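Local structure of hydrogenase expression/formation protein HypE (Desulfovibrio vulgaris subsp. vulgaris, 2Z1U) at residues 166-171 with 241-246; 318-321 with 327-330. The protein binds ATP and magnesium and probably acts in the maturation of hydrogenases. One frame throughout, in Å; residues are numbered along the deposited sequence.

Interaction 1 of 2, residues 166-171 with 241-246; sequences DAILIS and CHVLET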
ATOM      1  N   ASP A 166      30.793  -1.289 -17.372  1.00 51.31           N
ATOM      2  CA  ASP A 166      29.364  -1.423 -17.693  1.00 51.03           C
ATOM      3  C   ASP A 166      28.886  -0.297 -18.611  1.00 50.82           C
ATOM      4  O   ASP A 166      29.294   0.858 -18.447  1.00 50.71           O
ATOM      5  CB  ASP A 166      28.517  -1.406 -16.422  1.00 50.27           C
ATOM      6  CG  ASP A 166      28.523  -2.733 -15.679  1.00 50.40           C
ATOM      7  OD1 ASP A 166      29.131  -3.722 -16.152  1.00 49.30           O
ATOM      8  OD2 ASP A 166      27.897  -2.787 -14.605  1.00 50.17           O
ATOM      9  N   ALA A 167      28.020  -0.636 -19.564  1.00 49.80           N
ATOM     10  CA  ALA A 167      27.341   0.379 -20.350  1.00 49.03           C
ATOM     11  C   ALA A 167      26.126   0.890 -19.572  1.00 48.52           C
ATOM     12  O   ALA A 167      25.541   0.158 -18.773  1.00 48.61           O
ATOM     13  CB  ALA A 167      26.925  -0.186 -21.696  1.00 49.37           C
ATOM     14  N   ILE A 168      25.765   2.151 -19.782  1.00 47.97           N
ATOM     15  CA  ILE A 168      24.552   2.716 -19.192  1.00 47.79           C
ATOM     16  C   ILE A 168      23.636   3.012 -20.343  1.00 47.43           C
ATOM     17  O   ILE A 168      23.990   3.780 -21.245  1.00 47.05           O
ATOM     18  CB  ILE A 168      24.809   4.022 -18.391  1.00 47.95           C
ATOM     19  CG1 ILE A 168      25.869   3.815 -17.309  1.00 49.14           C
ATOM     20  CG2 ILE A 168      23.499   4.528 -17.757  1.00 45.34           C
ATOM     21  CD1 ILE A 168      26.335   5.124 -16.621  1.00 48.26           C
ATOM     22  N   LEU A 169      22.493   2.325 -20.345  1.00 48.31           N
ATOM     23  CA  LEU A 169      21.500   2.449 -21.401  1.00 48.16           C
ATOM     24  C   LEU A 169      20.240   3.124 -20.869  1.00 48.36           C
ATOM     25  O   LEU A 169      19.846   2.947 -19.705  1.00 48.19           O
ATOM     26  CB  LEU A 169      21.127   1.068 -21.975  1.00 48.08           C
ATOM     27  CG  LEU A 169      22.183   0.060 -22.420  1.00 46.91           C
ATOM     28  CD1 LEU A 169      21.473  -1.192 -22.957  1.00 45.82           C
ATOM     29  CD2 LEU A 169      23.133   0.648 -23.485  1.00 47.46           C
ATOM     30  N   ILE A 170      19.617   3.912 -21.734  1.00 48.83           N
ATOM     31  CA  ILE A 170      18.315   4.496 -21.432  1.00 48.62           C
ATOM     32  C   ILE A 170      17.300   3.952 -22.424  1.00 47.85           C
ATOM     33  O   ILE A 170      17.639   3.692 -23.599  1.00 47.39           O
ATOM     34  CB  ILE A 170      18.387   6.052 -21.469  1.00 49.75           C
ATOM     35  CG1 ILE A 170      17.239   6.669 -20.674  1.00 50.95           C
ATOM     36  CG2 ILE A 170      18.441   6.568 -22.928  1.00 48.38           C
ATOM     37  CD1 ILE A 170      17.295   6.427 -19.153  1.00 55.55           C
ATOM     38  N   SER A 171      16.059   3.792 -21.969  1.00 47.63           N
ATOM     39  CA  SER A 171      15.021   3.118 -22.792  1.00 47.78           C
ATOM     40  C   SER A 171      14.225   4.090 -23.655  1.00 47.94           C
ATOM     41  O   SER A 171      13.474   3.674 -24.512  1.00 48.46           O
ATOM     42  CB  SER A 171      14.065   2.297 -21.917  1.00 46.32           C
ATOM     43  OG  SER A 171      13.328   3.132 -21.055  1.00 45.74           O
ATOM     44  N   CYS A 241      29.481   7.323 -12.511  1.00 54.37           N
ATOM     45  CA  CYS A 241      28.785   7.211 -13.782  1.00 54.69           C
ATOM     46  C   CYS A 241      29.232   8.339 -14.689  1.00 54.48           C
ATOM     47  O   CYS A 241      29.259   9.505 -14.276  1.00 55.39           O
ATOM     48  CB  CYS A 241      27.263   7.224 -13.576  1.00 54.04           C
ATOM     49  SG  CYS A 241      26.633   5.764 -12.715  1.00 56.52           S
ATOM     50  N   HIS A 242      29.654   7.982 -15.901  1.00 54.43           N
ATOM     51  CA  HIS A 242      30.029   8.959 -16.916  1.00 54.30           C
ATOM     52  C   HIS A 242      28.987   8.951 -18.031  1.00 53.50           C
ATOM     53  O   HIS A 242      28.711   7.918 -18.617  1.00 53.58           O
ATOM     54  CB  HIS A 242      31.435   8.674 -17.467  1.00 55.13           C
ATOM     55  CG  HIS A 242      32.536   9.073 -16.532  1.00 58.33           C
ATOM     56  ND1 HIS A 242      33.222  10.264 -16.650  1.00 60.74           N
ATOM     57  CD2 HIS A 242      33.050   8.452 -15.441  1.00 60.10           C
ATOM     58  CE1 HIS A 242      34.120  10.354 -15.684  1.00 61.84           C
ATOM     59  NE2 HIS A 242      34.035   9.269 -14.935  1.00 61.26           N
ATOM     60  N   VAL A 243      28.418  10.113 -18.313  1.00 52.61           N
ATOM     61  CA  VAL A 243      27.300  10.238 -19.232  1.00 52.47           C
ATOM     62  C   VAL A 243      27.619  11.273 -20.317  1.00 51.58           C
ATOM     63  O   VAL A 243      28.342  12.234 -20.061  1.00 49.78           O
ATOM     64  CB  VAL A 243      26.007  10.571 -18.439  1.00 53.57           C
ATOM     65  CG1 VAL A 243      25.048  11.445 -19.250  1.00 55.59           C
ATOM     66  CG2 VAL A 243      25.308   9.255 -18.040  1.00 54.36           C
ATOM     67  N   LEU A 244      27.121  11.052 -21.535  1.00 50.00           N
ATOM     68  CA  LEU A 244      27.373  11.976 -22.650  1.00 49.48           C
ATOM     69  C   LEU A 244      26.111  12.791 -22.941  1.00 49.48           C
ATOM     70  O   LEU A 244      25.078  12.218 -23.348  1.00 48.89           O
ATOM     71  CB  LEU A 244      27.810  11.199 -23.903  1.00 48.99           C
ATOM     72  CG  LEU A 244      28.303  12.007 -25.117  1.00 48.88           C
ATOM     73  CD1 LEU A 244      29.541  12.874 -24.798  1.00 46.05           C
ATOM     74  CD2 LEU A 244      28.582  11.077 -26.296  1.00 49.65           C
ATOM     75  N   GLU A 245      26.187  14.114 -22.753  1.00 48.83           N
ATOM     76  CA  GLU A 245      24.982  14.969 -22.863  1.00 48.59           C
ATOM     77  C   GLU A 245      24.208  14.769 -24.177  1.00 48.08           C
ATOM     78  O   GLU A 245      22.977  14.666 -24.168  1.00 48.00           O
ATOM     79  CB  GLU A 245      25.301  16.463 -22.681  1.00 47.68           C
ATOM     80  CG  GLU A 245      24.034  17.343 -22.585  1.00 46.97           C
ATOM     81  CD  GLU A 245      24.333  18.786 -22.198  1.00 48.82           C
ATOM     82  OE1 GLU A 245      25.382  19.298 -22.582  1.00 45.37           O
ATOM     83  OE2 GLU A 245      23.511  19.426 -21.523  1.00 50.92           O
ATOM     84  N   THR A 246      24.943  14.738 -25.281  1.00 47.83           N
ATOM     85  CA  THR A 246      24.353  14.647 -26.611  1.00 48.00           C
ATOM     86  C   THR A 246      23.643  13.312 -26.838  1.00 48.33           C
ATOM     87  O   THR A 246      22.792  13.235 -27.706  1.00 47.70           O
ATOM     88  CB  THR A 246      25.368  14.872 -27.757  1.00 47.57           C
ATOM     89  OG1 THR A 246      26.481  13.973 -27.625  1.00 47.42           O
ATOM     90  CG2 THR A 246      25.851  16.325 -27.801  1.00 47.33           C
TER
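In Ile168 the CG1 branch stands opposite the carbonyl carbon (chi1 -55°), and SG of Cys241 is likewise turned away from its own carbonyl carbon. The isoleucine chain then runs straight on through CG1, with chi2 at 171°, and its terminal CD1 reaches across to the second segment. This one methyl does the touching. CD1 comes 3.8 Å from CB of Cys241 and 4.0 Å from its SG, lying against the cysteine side chain, and it grazes CG2 of Val243 at 4.5 Å. The contact is therefore one methyl packed against two buried residues, Cys241 and Val243. Its modest reach reflects the geometry of the strands, for 167-170 and 241-244 are not neighbours in their sheet; strand 300-306 runs between them, antiparallel to both. Their axes still come within 8.5 Å, at 51° between directions, and the CA atoms of Ile168 and Val243 are 8.0 Å apart. Ile168 is bonded through its backbone to Ile302 and Gly303 of the intervening strand, while its side chain also packs on Ile302 and, from strand 275-278, on Ile275 and Ile277. Ala167 and Leu169 point to the other side, where they meet helix 280-291. So wide an angle between two strands separated by a single other is consistent with a twisted mixed beta sheet, which here has a helix packed on one face and belongs to the AIR synthase-related C-terminal domain.

Interaction 2 of 2, residues 318-321 with 327-330; sequences QVVM and GHRL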
ATOM      1  N   GLN A 318      29.685   9.839  -7.623  1.00 53.34           N
ATOM      2  CA  GLN A 318      29.494  11.031  -8.446  1.00 52.39           C
ATOM      3  C   GLN A 318      29.082  10.713  -9.880  1.00 52.03           C
ATOM      4  O   GLN A 318      29.387   9.648 -10.410  1.00 52.14           O
ATOM      5  CB  GLN A 318      30.741  11.935  -8.417  1.00 52.71           C
ATOM      6  CG  GLN A 318      30.963  12.606  -7.061  1.00 51.59           C
ATOM      7  CD  GLN A 318      31.884  13.828  -7.140  1.00 52.06           C
ATOM      8  OE1 GLN A 318      33.013  13.748  -7.622  1.00 50.74           O
ATOM      9  NE2 GLN A 318      31.397  14.958  -6.646  1.00 52.23           N
ATOM     10  N   VAL A 319      28.371  11.648 -10.498  1.00 51.33           N
ATOM     11  CA  VAL A 319      27.890  11.474 -11.859  1.00 50.16           C
ATOM     12  C   VAL A 319      28.406  12.632 -12.704  1.00 50.01           C
ATOM     13  O   VAL A 319      28.020  13.779 -12.484  1.00 49.16           O
ATOM     14  CB  VAL A 319      26.359  11.453 -11.909  1.00 50.52           C
ATOM     15  CG1 VAL A 319      25.877  11.322 -13.355  1.00 50.05           C
ATOM     16  CG2 VAL A 319      25.807  10.293 -11.057  1.00 50.39           C
ATOM     17  N   VAL A 320      29.272  12.319 -13.662  1.00 49.61           N
ATOM     18  CA  VAL A 320      29.830  13.347 -14.527  1.00 50.39           C
ATOM     19  C   VAL A 320      29.422  13.257 -15.993  1.00 49.82           C
ATOM     20  O   VAL A 320      29.576  12.217 -16.656  1.00 49.23           O
ATOM     21  CB  VAL A 320      31.367  13.574 -14.296  1.00 50.94           C
ATOM     22  CG1 VAL A 320      32.023  12.422 -13.527  1.00 52.21           C
ATOM     23  CG2 VAL A 320      32.123  13.935 -15.587  1.00 52.79           C
ATOM     24  N   MET A 321      28.872  14.363 -16.479  1.00 49.28           N
ATOM     25  CA  MET A 321      28.362  14.434 -17.834  1.00 48.80           C
ATOM     26  C   MET A 321      29.355  15.175 -18.694  1.00 48.71           C
ATOM     27  O   MET A 321      29.727  16.330 -18.378  1.00 47.88           O
ATOM     28  CB  MET A 321      27.001  15.146 -17.860  1.00 48.24           C
ATOM     29  CG  MET A 321      26.324  15.146 -19.236  1.00 49.25           C
ATOM     30  SD  MET A 321      24.588  15.649 -19.183  1.00 50.17           S
ATOM     31  CE  MET A 321      24.711  17.406 -18.853  1.00 49.77           C
ATOM     32  N   GLY A 327      32.999  20.313 -22.604  1.00 44.30           N
ATOM     33  CA  GLY A 327      33.459  20.320 -21.219  1.00 44.56           C
ATOM     34  C   GLY A 327      32.751  19.307 -20.362  1.00 45.81           C
ATOM     35  O   GLY A 327      32.270  18.260 -20.872  1.00 44.79           O
ATOM     36  N   HIS A 328      32.650  19.615 -19.062  1.00 46.24           N
ATOM     37  CA  HIS A 328      31.962  18.725 -18.122  1.00 47.92           C
ATOM     38  C   HIS A 328      31.034  19.440 -17.149  1.00 48.67           C
ATOM     39  O   HIS A 328      31.242  20.611 -16.806  1.00 48.14           O
ATOM     40  CB  HIS A 328      32.967  17.899 -17.322  1.00 48.25           C
ATOM     41  CG  HIS A 328      33.862  17.065 -18.172  1.00 49.48           C
ATOM     42  ND1 HIS A 328      35.071  17.527 -18.640  1.00 50.91           N
ATOM     43  CD2 HIS A 328      33.714  15.817 -18.673  1.00 49.99           C
ATOM     44  CE1 HIS A 328      35.637  16.594 -19.383  1.00 51.88           C
ATOM     45  NE2 HIS A 328      34.839  15.546 -19.416  1.00 50.90           N
ATOM     46  N   ARG A 329      30.039  18.695 -16.691  1.00 49.55           N
ATOM     47  CA  ARG A 329      29.073  19.138 -15.703  1.00 51.36           C
ATOM     48  C   ARG A 329      28.862  18.014 -14.704  1.00 52.05           C
ATOM     49  O   ARG A 329      28.547  16.869 -15.076  1.00 51.80           O
ATOM     50  CB  ARG A 329      27.747  19.554 -16.370  1.00 51.49           C
ATOM     51  CG  ARG A 329      26.500  19.247 -15.559  1.00 55.54           C
ATOM     52  CD  ARG A 329      25.584  20.444 -15.405  1.00 59.62           C
ATOM     53  NE  ARG A 329      24.649  20.511 -16.509  1.00 59.16           N
ATOM     54  CZ  ARG A 329      23.334  20.286 -16.434  1.00 57.05           C
ATOM     55  NH1 ARG A 329      22.726  20.014 -15.278  1.00 55.43           N
ATOM     56  NH2 ARG A 329      22.629  20.371 -17.556  1.00 53.31           N
ATOM     57  N   LEU A 330      29.033  18.342 -13.428  1.00 52.81           N
ATOM     58  CA  LEU A 330      28.699  17.415 -12.351  1.00 53.64           C
ATOM     59  C   LEU A 330      27.185  17.425 -12.168  1.00 54.22           C
ATOM     60  O   LEU A 330      26.595  18.483 -11.959  1.00 54.31           O
ATOM     61  CB  LEU A 330      29.435  17.830 -11.063  1.00 53.58           C
ATOM     62  CG  LEU A 330      29.287  16.946  -9.824  1.00 54.56           C
ATOM     63  CD1 LEU A 330      29.811  15.527 -10.045  1.00 54.77           C
ATOM     64  CD2 LEU A 330      29.964  17.606  -8.615  1.00 53.99           C
TER
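The guanidinium of Arg329 has Met321 CE over one face, with NH2 3.8 Å and NE 3.9 Å from that methyl, while its NH1 forms a salt bridge with Asp264. The imidazole of His328, a second flat group of this beta hairpin, is met obliquely by CG2 of Val320, at 3.9 Å from its CD2. Strands 319-322 and 328-330 are the two arms, and two backbone hydrogen bonds make Met321 and Arg329 a hydrogen-bonded antiparallel pair. Met321 N gives to Arg329 O at 169°, nearly straight but with the donor tilted from the carbonyl plane; the return bond, Arg329 N to Met321 O, lies in that plane. On the face carrying Met321 and Arg329 the two long side chains run side by side, the methionine placed there by a CG anti to its backbone N (chi1 -174°). Val320 and Leu330 form the adjacent non-hydrogen-bonded pair, their side chains on the opposite face. The end of Leu330 turns back toward the first strand, its CD1 3.5 Å from Val319 O. The extended Gln318 crosses the same leucine at a slant, its OE1 being held by Arg315 N, and its amide NE2 rests 3.6 Å from Leu330 CD2.

In the fold
Interactions 1 and 2 illustrate how two contacts can share one sheet through neighbouring strands. Their centres lie about 12 Å apart, and strand 240-244, half of interaction 1, runs parallel to strand 319-322, half of interaction 2. Two probable hydrogen bonds sew them together around Val320, Cys241 O to Val320 N and Val243 N to Val320 O, each at 2.9 Å. Packing adds to the seam where CE of Met321 comes 3.6 Å from OE2 of Glu245. Neither contact touches the ATP and magnesium sites: the nucleotide-binding residues Asp220, Thr222 and Arg223 follow strand 217-219, which forms the edge of this sheet opposite strand 328-330.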